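Local structure of Peptide/nickel transport system substrate-binding protein (Listeria monocytogenes serotype 1/2a, 5KZT) at residues A[112-120]-A[157-166]; A[44-52]-A[60-68]. The protein binds peptides as the substrate-binding component (OppA) of what is probably an oligopeptide import system, and is captured here with a peptide bound. All blocks are in the same frame, centred on the assembly; numbering follows the deposited sequence.

Contact 1: residues A[112-120]-A[157-166]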
ATOM      1  N   THR A 112      -7.484   2.670   9.531  1.00 16.31           N
ATOM      2  CA  THR A 112      -6.202   2.029   9.797  1.00 16.20           C
ATOM      3  C   THR A 112      -5.029   2.983   9.637  1.00 15.46           C
ATOM      4  O   THR A 112      -4.003   2.778  10.289  1.00 15.58           O
ATOM      5  CB  THR A 112      -5.951   0.793   8.921  1.00 16.67           C
ATOM      6  OG1 THR A 112      -6.014   1.164   7.538  1.00 16.57           O
ATOM      7  CG2 THR A 112      -6.954  -0.308   9.225  1.00 17.73           C
ATOM      8  N   TYR A 113      -5.169   4.026   8.806  1.00 14.45           N
ATOM      9  CA  TYR A 113      -4.084   4.990   8.593  1.00 14.04           C
ATOM     10  C   TYR A 113      -4.141   6.179   9.558  1.00 13.85           C
ATOM     11  O   TYR A 113      -3.426   7.168   9.386  1.00 13.56           O
ATOM     12  CB  TYR A 113      -4.106   5.484   7.151  1.00 13.85           C
ATOM     13  CG  TYR A 113      -3.260   4.718   6.162  1.00 13.93           C
ATOM     14  CD1 TYR A 113      -1.906   4.476   6.404  1.00 14.07           C
ATOM     15  CD2 TYR A 113      -3.790   4.315   4.944  1.00 13.94           C
ATOM     16  CE1 TYR A 113      -1.116   3.853   5.465  1.00 14.21           C
ATOM     17  CE2 TYR A 113      -3.014   3.672   4.010  1.00 14.15           C
ATOM     18  CZ  TYR A 113      -1.676   3.441   4.267  1.00 14.25           C
ATOM     19  OH  TYR A 113      -0.885   2.830   3.302  1.00 14.01           O
ATOM     20  N   SER A 114      -4.959   6.086  10.601  1.00 13.90           N
ATOM     21  CA  SER A 114      -5.026   7.177  11.574  1.00 13.99           C
ATOM     22  C   SER A 114      -3.646   7.522  12.171  1.00 14.19           C
ATOM     23  O   SER A 114      -3.401   8.672  12.533  1.00 14.08           O
ATOM     24  CB  SER A 114      -6.030   6.862  12.675  1.00 14.40           C
ATOM     25  OG  SER A 114      -5.572   5.796  13.465  1.00 14.67           O
ATOM     26  N   TYR A 115      -2.747   6.532  12.244  1.00 14.39           N
ATOM     27  CA  TYR A 115      -1.397   6.731  12.778  1.00 15.01           C
ATOM     28  C   TYR A 115      -0.536   7.737  11.972  1.00 14.61           C
ATOM     29  O   TYR A 115       0.361   8.347  12.532  1.00 14.82           O
ATOM     30  CB  TYR A 115      -0.668   5.395  12.949  1.00 15.81           C
ATOM     31  CG  TYR A 115      -0.259   4.685  11.671  1.00 16.24           C
ATOM     32  CD1 TYR A 115       0.986   4.925  11.083  1.00 16.72           C
ATOM     33  CD2 TYR A 115      -1.091   3.748  11.070  1.00 16.45           C
ATOM     34  CE1 TYR A 115       1.362   4.270   9.912  1.00 16.93           C
ATOM     35  CE2 TYR A 115      -0.705   3.057   9.929  1.00 16.93           C
ATOM     36  CZ  TYR A 115       0.523   3.337   9.346  1.00 17.12           C
ATOM     37  OH  TYR A 115       0.925   2.673   8.215  1.00 17.40           O
ATOM     38  N   LEU A 116      -0.835   7.939  10.691  1.00 13.92           N
ATOM     39  CA  LEU A 116      -0.111   8.928   9.890  1.00 13.68           C
ATOM     40  C   LEU A 116      -0.306  10.338  10.436  1.00 13.60           C
ATOM     41  O   LEU A 116       0.545  11.217  10.246  1.00 13.07           O
ATOM     42  CB  LEU A 116      -0.564   8.900   8.428  1.00 13.44           C
ATOM     43  CG  LEU A 116      -0.249   7.637   7.628  1.00 13.60           C
ATOM     44  CD1 LEU A 116      -0.792   7.766   6.223  1.00 13.52           C
ATOM     45  CD2 LEU A 116       1.237   7.348   7.604  1.00 13.90           C
ATOM     46  N   PHE A 117      -1.425  10.551  11.127  1.00 14.09           N
ATOM     47  CA  PHE A 117      -1.720  11.848  11.711  1.00 14.67           C
ATOM     48  C   PHE A 117      -0.954  12.143  13.007  1.00 16.09           C
ATOM     49  O   PHE A 117      -1.109  13.226  13.566  1.00 15.96           O
ATOM     50  CB  PHE A 117      -3.241  12.014  11.908  1.00 14.60           C
ATOM     51  CG  PHE A 117      -3.975  12.165  10.629  1.00 13.85           C
ATOM     52  CD1 PHE A 117      -4.232  11.072   9.810  1.00 13.76           C
ATOM     53  CD2 PHE A 117      -4.357  13.416  10.196  1.00 14.07           C
ATOM     54  CE1 PHE A 117      -4.866  11.229   8.591  1.00 13.44           C
ATOM     55  CE2 PHE A 117      -5.012  13.576   9.000  1.00 13.73           C
ATOM     56  CZ  PHE A 117      -5.266  12.488   8.196  1.00 13.58           C
ATOM     57  N   ASP A 118      -0.100  11.223  13.444  1.00 17.51           N
ATOM     58  CA  ASP A 118       0.920  11.514  14.469  1.00 19.53           C
ATOM     59  C   ASP A 118       1.769  12.736  14.111  1.00 18.60           C
ATOM     60  O   ASP A 118       2.276  13.398  14.993  1.00 18.30           O
ATOM     61  CB  ASP A 118       1.884  10.336  14.634  1.00 21.81           C
ATOM     62  CG  ASP A 118       1.314   9.195  15.442  1.00 24.86           C
ATOM     63  OD1 ASP A 118       0.204   9.316  16.032  1.00 27.15           O
ATOM     64  OD2 ASP A 118       2.027   8.146  15.520  1.00 28.01           O
ATOM     65  N   ALA A 119       1.961  12.966  12.812  1.00 17.61           N
ATOM     66  CA  ALA A 119       2.631  14.162  12.292  1.00 17.56           C
ATOM     67  C   ALA A 119       1.898  15.476  12.609  1.00 17.39           C
ATOM     68  O   ALA A 119       2.536  16.517  12.626  1.00 17.59           O
ATOM     69  CB  ALA A 119       2.813  14.038  10.789  1.00 17.51           C
ATOM     70  N   ILE A 120       0.572  15.414  12.840  1.00 16.79           N
ATOM     71  CA  ILE A 120      -0.269  16.592  13.100  1.00 16.52           C
ATOM     72  C   ILE A 120      -0.443  16.750  14.610  1.00 16.78           C
ATOM     73  O   ILE A 120      -0.577  15.763  15.339  1.00 16.35           O
ATOM     74  CB  ILE A 120      -1.648  16.468  12.390  1.00 16.13           C
ATOM     75  CG1 ILE A 120      -1.484  16.089  10.904  1.00 15.70           C
ATOM     76  CG2 ILE A 120      -2.460  17.753  12.512  1.00 16.23           C
ATOM     77  CD1 ILE A 120      -0.522  16.945  10.110  1.00 15.85           C
ATOM     78  N   ILE A 157       6.275  15.814   5.046  1.00 17.86           N
ATOM     79  CA  ILE A 157       4.909  16.289   5.228  1.00 17.25           C
ATOM     80  C   ILE A 157       4.156  16.505   3.907  1.00 16.40           C
ATOM     81  O   ILE A 157       2.972  16.215   3.826  1.00 15.81           O
ATOM     82  CB  ILE A 157       4.847  17.550   6.119  1.00 17.73           C
ATOM     83  CG1 ILE A 157       3.399  17.860   6.519  1.00 17.55           C
ATOM     84  CG2 ILE A 157       5.493  18.749   5.445  1.00 18.42           C
ATOM     85  CD1 ILE A 157       2.742  16.815   7.387  1.00 17.30           C
ATOM     86  N   ASN A 158       4.834  17.001   2.884  1.00 16.27           N
ATOM     87  CA  ASN A 158       4.168  17.206   1.594  1.00 16.19           C
ATOM     88  C   ASN A 158       3.754  15.874   0.929  1.00 15.15           C
ATOM     89  O   ASN A 158       2.775  15.835   0.167  1.00 14.67           O
ATOM     90  CB  ASN A 158       5.037  18.028   0.661  1.00 17.34           C
ATOM     91  CG  ASN A 158       5.226  19.453   1.138  1.00 18.22           C
ATOM     92  OD1 ASN A 158       4.618  19.901   2.128  1.00 18.88           O
ATOM     93  ND2 ASN A 158       6.088  20.180   0.446  1.00 19.21           N
ATOM     94  N   SER A 159       4.487  14.796   1.212  1.00 14.75           N
ATOM     95  CA  SER A 159       4.093  13.445   0.750  1.00 14.21           C
ATOM     96  C   SER A 159       2.824  12.960   1.463  1.00 13.73           C
ATOM     97  O   SER A 159       1.949  12.321   0.859  1.00 12.80           O
ATOM     98  CB  SER A 159       5.231  12.441   0.939  1.00 14.37           C
ATOM     99  OG  SER A 159       6.403  12.802   0.224  1.00 14.79           O
ATOM    100  N   LEU A 160       2.713  13.289   2.753  1.00 13.83           N
ATOM    101  CA  LEU A 160       1.452  13.025   3.470  1.00 13.82           C
ATOM    102  C   LEU A 160       0.305  13.821   2.855  1.00 14.04           C
ATOM    103  O   LEU A 160      -0.775  13.261   2.613  1.00 13.89           O
ATOM    104  CB  LEU A 160       1.567  13.289   4.970  1.00 13.95           C
ATOM    105  CG  LEU A 160       2.640  12.461   5.701  1.00 14.25           C
ATOM    106  CD1 LEU A 160       2.748  12.824   7.178  1.00 14.71           C
ATOM    107  CD2 LEU A 160       2.372  10.964   5.571  1.00 14.02           C
ATOM    108  N   PHE A 161       0.537  15.100   2.565  1.00 14.60           N
ATOM    109  CA  PHE A 161      -0.503  15.940   1.933  1.00 15.07           C
ATOM    110  C   PHE A 161      -0.941  15.385   0.559  1.00 15.00           C
ATOM    111  O   PHE A 161      -2.047  15.629   0.111  1.00 15.56           O
ATOM    112  CB  PHE A 161      -0.014  17.367   1.729  1.00 15.73           C
ATOM    113  CG  PHE A 161       0.248  18.150   2.985  1.00 16.01           C
ATOM    114  CD1 PHE A 161      -0.311  17.806   4.226  1.00 15.88           C
ATOM    115  CD2 PHE A 161       1.038  19.293   2.911  1.00 16.69           C
ATOM    116  CE1 PHE A 161      -0.058  18.576   5.355  1.00 16.37           C
ATOM    117  CE2 PHE A 161       1.278  20.066   4.044  1.00 17.00           C
ATOM    118  CZ  PHE A 161       0.727  19.705   5.259  1.00 16.76           C
ATOM    119  N   ALA A 162      -0.066  14.636  -0.093  1.00 14.98           N
ATOM    120  CA  ALA A 162      -0.376  13.963  -1.344  1.00 14.97           C
ATOM    121  C   ALA A 162      -0.981  12.552  -1.171  1.00 14.50           C
ATOM    122  O   ALA A 162      -1.217  11.854  -2.160  1.00 14.77           O
ATOM    123  CB  ALA A 162       0.893  13.879  -2.175  1.00 15.22           C
ATOM    124  N   PHE A 163      -1.231  12.131   0.063  1.00 13.85           N
ATOM    125  CA  PHE A 163      -1.692  10.773   0.332  1.00 13.63           C
ATOM    126  C   PHE A 163      -3.204  10.782   0.612  1.00 13.39           C
ATOM    127  O   PHE A 163      -3.694  11.673   1.302  1.00 13.52           O
ATOM    128  CB  PHE A 163      -0.904  10.182   1.505  1.00 13.39           C
ATOM    129  CG  PHE A 163      -1.080   8.712   1.655  1.00 13.33           C
ATOM    130  CD1 PHE A 163      -0.410   7.837   0.801  1.00 13.45           C
ATOM    131  CD2 PHE A 163      -1.951   8.185   2.611  1.00 13.13           C
ATOM    132  CE1 PHE A 163      -0.601   6.468   0.908  1.00 13.19           C
ATOM    133  CE2 PHE A 163      -2.131   6.813   2.725  1.00 13.19           C
ATOM    134  CZ  PHE A 163      -1.459   5.956   1.861  1.00 13.24           C
ATOM    135  N   PRO A 164      -3.958   9.799   0.079  1.00 13.53           N
ATOM    136  CA  PRO A 164      -5.426   9.900   0.150  1.00 13.72           C
ATOM    137  C   PRO A 164      -6.092  10.154   1.518  1.00 13.45           C
ATOM    138  O   PRO A 164      -7.114  10.824   1.564  1.00 13.92           O
ATOM    139  CB  PRO A 164      -5.878   8.571  -0.450  1.00 13.80           C
ATOM    140  CG  PRO A 164      -4.881   8.367  -1.523  1.00 13.56           C
ATOM    141  CD  PRO A 164      -3.572   8.715  -0.845  1.00 13.63           C
ATOM    142  N   THR A 165      -5.500   9.673   2.605  1.00 13.13           N
ATOM    143  CA  THR A 165      -6.071   9.868   3.944  1.00 13.34           C
ATOM    144  C   THR A 165      -6.169  11.353   4.328  1.00 13.28           C
ATOM    145  O   THR A 165      -7.006  11.730   5.151  1.00 13.60           O
ATOM    146  CB  THR A 165      -5.272   9.106   5.034  1.00 13.26           C
ATOM    147  OG1 THR A 165      -4.684   7.929   4.469  1.00 13.62           O
ATOM    148  CG2 THR A 165      -6.186   8.725   6.218  1.00 13.52           C
ATOM    149  N   PHE A 166      -5.323  12.178   3.723  1.00 13.16           N
ATOM    150  CA  PHE A 166      -5.283  13.622   3.936  1.00 13.37           C
ATOM    151  C   PHE A 166      -6.078  14.423   2.879  1.00 13.77           C
ATOM    152  O   PHE A 166      -6.069  15.641   2.904  1.00 13.75           O
ATOM    153  CB  PHE A 166      -3.818  14.086   3.935  1.00 13.31           C
ATOM    154  CG  PHE A 166      -3.028  13.574   5.097  1.00 13.30           C
ATOM    155  CD1 PHE A 166      -2.579  12.265   5.135  1.00 13.26           C
ATOM    156  CD2 PHE A 166      -2.747  14.405   6.180  1.00 13.30           C
ATOM    157  CE1 PHE A 166      -1.849  11.799   6.245  1.00 13.22           C
ATOM    158  CE2 PHE A 166      -2.010  13.932   7.276  1.00 13.45           C
ATOM    159  CZ  PHE A 166      -1.578  12.637   7.299  1.00 13.12           C
TER
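Phe117 and Phe166 lie flat against each other in an offset stack, their side chains arriving from opposite directions, with ring centroids 4.0 Å apart and planes only 9° from parallel. The other face of Phe166 is covered by CB of Leu160 from its own segment, so this ring is held as the middle layer of a sandwich, while CB of Leu116 meets its rim at CE1 (3.8 Å). Thr165 fills in beside the stack: its backbone O lies in the plane of the Phe117 ring, 3.6 Å from CZ, and its CG2 touches CE1 of the same ring.

A second aromatic pair is turned quite differently. Phe163 drives its CE2–CZ edge at one face of Tyr113 in a T-shaped arrangement, planes at 82°, with CZ of Phe163 3.5 Å from CZ of Tyr113. With CG anti to the backbone N (chi1 -167°), the Phe163 ring is carried out toward Tyr113, which brings its hydroxyl to the bound peptide's backbone and to Asp428. Between the two pairs, CD1 of Leu116 rests on CD2 of Phe163 at 3.8 Å. At the other end, beyond the stack, CD1 of Leu160 packs against CB of Ala119.

The contact thus joins the 3-10 turn 114-119 to helix 157-161 and the short turn after it. Trp101 of helix 94-105 is set edge-to-face against both stacked phenylalanines, and Leu39 of helix 36-45 backs Phe163.

Contact 2: residues A[44-52]-A[60-68]; sequences QTNEGLYAL and IAGAAEEPK
The carbonyl O of Leu49 receives two backbone N–H groups from the turn opposite, Ala61 N at 2.8 Å and Ala63 N at 3.2 Å. The first bond is nearly straight (165°), although its donor stands above the carbonyl plane; the second donor is tilted only slightly from that plane. Next to them Gly62 N gives a more bent bond to Gly48 O, 2.8 Å long and in the carbonyl plane. The two backbones run close together here, CA of Leu49 and CA of Gly62 being 4.2 Å apart. The Ala61 methyl packs beside these bonds, its CB 3.6 Å from CD of Glu47 and also meeting CB of Ala51. A fully extended chain (chi1 -176°) carries the Glu47 carboxylate past that methyl to Tyr214 and Trp215, which take it up.

These bonds continue a beta hairpin made by strands 50-52 and 58-60, in which Tyr50 and Ile60 form an antiparallel non-hydrogen-bonded pair with diverging side chains.

The buried Tyr50 ring belongs to the close packing too. CG2 of Ile60 sits over one face in a CH-pi contact, 4.1 Å from the centroid, while CD of Pro67 approaches the ring edge, 3.1 Å from the hydroxyl OH. The loose side begins at Ile60, itself partly exposed, and continues at Glu65 and Glu66, which are exposed, turn their CB atoms away from segment 44-52 and add little or nothing to the contact.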
ATOM      1  N   GLN A  44      -7.262   8.962  -8.678  1.00 15.19           N
ATOM      2  CA  GLN A  44      -7.739   9.496  -9.959  1.00 15.74           C
ATOM      3  C   GLN A  44      -8.960  10.400  -9.802  1.00 16.49           C
ATOM      4  O   GLN A  44      -9.188  11.300 -10.625  1.00 16.63           O
ATOM      5  CB  GLN A  44      -8.109   8.371 -10.920  1.00 15.64           C
ATOM      6  CG  GLN A  44      -7.174   7.173 -10.930  1.00 15.20           C
ATOM      7  CD  GLN A  44      -5.702   7.530 -11.048  1.00 15.02           C
ATOM      8  OE1 GLN A  44      -5.321   8.450 -11.769  1.00 15.49           O
ATOM      9  NE2 GLN A  44      -4.861   6.773 -10.367  1.00 14.66           N
ATOM     10  N   THR A  45      -9.763  10.103  -8.780  1.00 16.59           N
ATOM     11  CA  THR A  45     -11.089  10.698  -8.605  1.00 17.31           C
ATOM     12  C   THR A  45     -11.114  11.815  -7.569  1.00 17.37           C
ATOM     13  O   THR A  45     -12.071  12.582  -7.494  1.00 17.46           O
ATOM     14  CB  THR A  45     -12.118   9.616  -8.230  1.00 17.55           C
ATOM     15  OG1 THR A  45     -11.791   9.025  -6.985  1.00 17.28           O
ATOM     16  CG2 THR A  45     -12.132   8.511  -9.249  1.00 17.82           C
ATOM     17  N   ASN A  46     -10.055  11.913  -6.774  1.00 17.17           N
ATOM     18  CA  ASN A  46      -9.994  12.910  -5.723  1.00 17.44           C
ATOM     19  C   ASN A  46      -8.589  13.447  -5.613  1.00 17.50           C
ATOM     20  O   ASN A  46      -7.653  12.885  -6.182  1.00 17.26           O
ATOM     21  CB  ASN A  46     -10.448  12.284  -4.423  1.00 17.15           C
ATOM     22  CG  ASN A  46     -11.917  11.919  -4.452  1.00 17.83           C
ATOM     23  OD1 ASN A  46     -12.284  10.800  -4.802  1.00 18.01           O
ATOM     24  ND2 ASN A  46     -12.767  12.883  -4.153  1.00 18.32           N
ATOM     25  N   GLU A  47      -8.449  14.549  -4.887  1.00 17.55           N
ATOM     26  CA  GLU A  47      -7.191  15.250  -4.852  1.00 17.74           C
ATOM     27  C   GLU A  47      -7.043  16.028  -3.548  1.00 17.26           C
ATOM     28  O   GLU A  47      -8.001  16.603  -3.051  1.00 17.22           O
ATOM     29  CB  GLU A  47      -7.106  16.188  -6.065  1.00 18.86           C
ATOM     30  CG  GLU A  47      -5.784  16.939  -6.237  1.00 19.57           C
ATOM     31  CD  GLU A  47      -5.818  17.858  -7.438  1.00 21.19           C
ATOM     32  OE1 GLU A  47      -5.470  17.400  -8.557  1.00 22.22           O
ATOM     33  OE2 GLU A  47      -6.223  19.026  -7.275  1.00 22.12           O
ATOM     34  N   GLY A  48      -5.824  16.021  -3.004  1.00 16.84           N
ATOM     35  CA  GLY A  48      -5.513  16.761  -1.772  1.00 16.58           C
ATOM     36  C   GLY A  48      -4.759  18.048  -2.039  1.00 16.83           C
ATOM     37  O   GLY A  48      -4.836  18.615  -3.150  1.00 17.30           O
ATOM     38  N   LEU A  49      -4.021  18.496  -1.024  1.00 16.58           N
ATOM     39  CA  LEU A  49      -3.257  19.743  -1.090  1.00 16.86           C
ATOM     40  C   LEU A  49      -2.099  19.658  -2.074  1.00 17.06           C
ATOM     41  O   LEU A  49      -1.779  20.645  -2.708  1.00 17.23           O
ATOM     42  CB  LEU A  49      -2.727  20.151   0.273  1.00 16.85           C
ATOM     43  CG  LEU A  49      -3.784  20.440   1.327  1.00 16.82           C
ATOM     44  CD1 LEU A  49      -3.112  20.544   2.684  1.00 16.83           C
ATOM     45  CD2 LEU A  49      -4.565  21.705   1.002  1.00 17.74           C
ATOM     46  N   TYR A  50      -1.491  18.471  -2.176  1.00 16.39           N
ATOM     47  CA  TYR A  50      -0.361  18.218  -3.060  1.00 16.55           C
ATOM     48  C   TYR A  50      -0.667  16.965  -3.857  1.00 16.21           C
ATOM     49  O   TYR A  50      -1.516  16.185  -3.469  1.00 15.35           O
ATOM     50  CB  TYR A  50       0.918  18.000  -2.255  1.00 16.53           C
ATOM     51  CG  TYR A  50       1.577  19.272  -1.746  1.00 17.04           C
ATOM     52  CD1 TYR A  50       1.013  20.016  -0.715  1.00 17.28           C
ATOM     53  CD2 TYR A  50       2.777  19.736  -2.303  1.00 17.86           C
ATOM     54  CE1 TYR A  50       1.616  21.185  -0.257  1.00 17.66           C
ATOM     55  CE2 TYR A  50       3.371  20.891  -1.854  1.00 18.39           C
ATOM     56  CZ  TYR A  50       2.790  21.602  -0.830  1.00 18.24           C
ATOM     57  OH  TYR A  50       3.402  22.756  -0.422  1.00 19.24           O
ATOM     58  N   ALA A  51       0.030  16.793  -4.964  1.00 16.65           N
ATOM     59  CA  ALA A  51       0.007  15.567  -5.719  1.00 16.90           C
ATOM     60  C   ALA A  51       1.388  15.388  -6.364  1.00 17.65           C
ATOM     61  O   ALA A  51       2.009  16.379  -6.766  1.00 18.13           O
ATOM     62  CB  ALA A  51      -1.103  15.632  -6.761  1.00 17.13           C
ATOM     63  N   LEU A  52       1.876  14.145  -6.446  1.00 17.77           N
ATOM     64  CA  LEU A  52       3.184  13.855  -7.065  1.00 18.78           C
ATOM     65  C   LEU A  52       3.207  14.278  -8.523  1.00 19.74           C
ATOM     66  O   LEU A  52       2.291  13.966  -9.270  1.00 18.99           O
ATOM     67  CB  LEU A  52       3.540  12.358  -6.952  1.00 19.18           C
ATOM     68  CG  LEU A  52       4.296  11.983  -5.665  1.00 19.59           C
ATOM     69  CD1 LEU A  52       3.708  12.638  -4.437  1.00 19.50           C
ATOM     70  CD2 LEU A  52       4.426  10.474  -5.490  1.00 19.54           C
ATOM     71  N   ILE A  60       2.109  21.404  -5.418  1.00 19.34           N
ATOM     72  CA  ILE A  60       0.814  21.925  -5.031  1.00 19.40           C
ATOM     73  C   ILE A  60      -0.271  21.504  -6.028  1.00 19.26           C
ATOM     74  O   ILE A  60      -0.040  21.481  -7.241  1.00 19.44           O
ATOM     75  CB  ILE A  60       0.816  23.456  -4.778  1.00 20.19           C
ATOM     76  CG1 ILE A  60       1.216  24.253  -6.022  1.00 21.38           C
ATOM     77  CG2 ILE A  60       1.717  23.767  -3.600  1.00 20.45           C
ATOM     78  CD1 ILE A  60       1.099  25.750  -5.827  1.00 22.43           C
ATOM     79  N   ALA A  61      -1.412  21.095  -5.479  1.00 18.99           N
ATOM     80  CA  ALA A  61      -2.580  20.650  -6.240  1.00 19.30           C
ATOM     81  C   ALA A  61      -3.802  21.412  -5.723  1.00 19.78           C
ATOM     82  O   ALA A  61      -4.183  22.405  -6.333  1.00 21.01           O
ATOM     83  CB  ALA A  61      -2.757  19.148  -6.128  1.00 18.57           C
ATOM     84  N   GLY A  62      -4.376  21.008  -4.581  1.00 19.34           N
ATOM     85  CA  GLY A  62      -5.483  21.749  -3.966  1.00 19.71           C
ATOM     86  C   GLY A  62      -5.044  23.070  -3.348  1.00 20.89           C
ATOM     87  O   GLY A  62      -5.872  23.967  -3.131  1.00 21.82           O
ATOM     88  N   ALA A  63      -3.749  23.190  -3.055  1.00 20.94           N
ATOM     89  CA  ALA A  63      -3.188  24.416  -2.522  1.00 21.91           C
ATOM     90  C   ALA A  63      -2.931  25.343  -3.685  1.00 23.33           C
ATOM     91  O   ALA A  63      -2.362  24.912  -4.693  1.00 23.26           O
ATOM     92  CB  ALA A  63      -1.894  24.117  -1.785  1.00 21.70           C
ATOM     93  N   ALA A  64      -3.360  26.605  -3.549  1.00 24.70           N
ATOM     94  CA  ALA A  64      -3.255  27.604  -4.614  1.00 26.43           C
ATOM     95  C   ALA A  64      -1.835  28.111  -4.822  1.00 27.47           C
ATOM     96  O   ALA A  64      -1.501  28.551  -5.908  1.00 27.91           O
ATOM     97  CB  ALA A  64      -4.187  28.785  -4.345  1.00 27.29           C
ATOM     98  N   GLU A  65      -1.015  28.073  -3.780  1.00 27.90           N
ATOM     99  CA  GLU A  65       0.371  28.512  -3.865  1.00 29.29           C
ATOM    100  C   GLU A  65       1.213  27.848  -2.772  1.00 28.78           C
ATOM    101  O   GLU A  65       0.679  27.146  -1.914  1.00 27.48           O
ATOM    102  CB  GLU A  65       0.453  30.052  -3.789  1.00 31.27           C
ATOM    103  CG  GLU A  65      -0.029  30.633  -2.465  1.00 31.94           C
ATOM    104  CD  GLU A  65      -0.102  32.160  -2.449  1.00 33.87           C
ATOM    105  OE1 GLU A  65      -0.545  32.765  -3.444  1.00 35.56           O
ATOM    106  OE2 GLU A  65       0.266  32.764  -1.417  1.00 34.60           O
ATOM    107  N   GLU A  66       2.526  28.077  -2.826  1.00 30.13           N
ATOM    108  CA  GLU A  66       3.483  27.525  -1.842  1.00 30.28           C
ATOM    109  C   GLU A  66       3.123  28.061  -0.460  1.00 28.45           C
ATOM    110  O   GLU A  66       2.929  29.259  -0.319  1.00 28.38           O
ATOM    111  CB  GLU A  66       4.924  27.967  -2.154  1.00 33.19           C
ATOM    112  CG  GLU A  66       5.463  27.550  -3.515  1.00 35.93           C
ATOM    113  CD  GLU A  66       5.508  26.043  -3.668  1.00 37.19           C
ATOM    114  OE1 GLU A  66       6.436  25.425  -3.106  1.00 40.39           O
ATOM    115  OE2 GLU A  66       4.623  25.478  -4.348  1.00 37.98           O
ATOM    116  N   PRO A  67       3.004  27.185   0.553  1.00 26.36           N
ATOM    117  CA  PRO A  67       2.583  27.672   1.876  1.00 25.48           C
ATOM    118  C   PRO A  67       3.572  28.604   2.534  1.00 25.33           C
ATOM    119  O   PRO A  67       4.752  28.580   2.219  1.00 25.41           O
ATOM    120  CB  PRO A  67       2.467  26.403   2.724  1.00 24.77           C
ATOM    121  CG  PRO A  67       3.057  25.319   1.923  1.00 24.92           C
ATOM    122  CD  PRO A  67       3.076  25.718   0.494  1.00 25.47           C
ATOM    123  N   LYS A  68       3.067  29.412   3.452  1.00 24.55           N
ATOM    124  CA  LYS A  68       3.912  30.133   4.386  1.00 24.65           C
ATOM    125  C   LYS A  68       4.238  29.153   5.514  1.00 23.34           C
ATOM    126  O   LYS A  68       3.331  28.513   6.063  1.00 22.18           O
ATOM    127  CB  LYS A  68       3.181  31.373   4.912  1.00 25.27           C
ATOM    128  CG  LYS A  68       3.848  32.042   6.097  1.00 25.99           C
ATOM    129  CD  LYS A  68       3.264  33.418   6.374  1.00 26.87           C
ATOM    130  CE  LYS A  68       1.881  33.366   7.008  1.00 26.31           C
ATOM    131  NZ  LYS A  68       1.296  34.738   7.109  1.00 27.41           N
TER

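The centres of contacts 1 and 2 lie about 14 Å apart, on the same side of the chain's centre, and follow each other in sequence. They meet directly where helix 157-161 and the residue after it pack on strand 50-52: CB of Ala162 is 3.6 Å from O of Tyr50, CD2 of Phe161 is 3.7 Å from CD1 of Tyr50, and ND2 of Asn158 is 3.6 Å from its CE2. Tyr50 therefore belongs to both neighbourhoods. Of the two, contact 1 reaches the ligand, through the Tyr113 hydroxyl bonded to the peptide backbone. Contact 2, its centre about 21 Å from that of the chain against 13 Å for contact 1, lies further out.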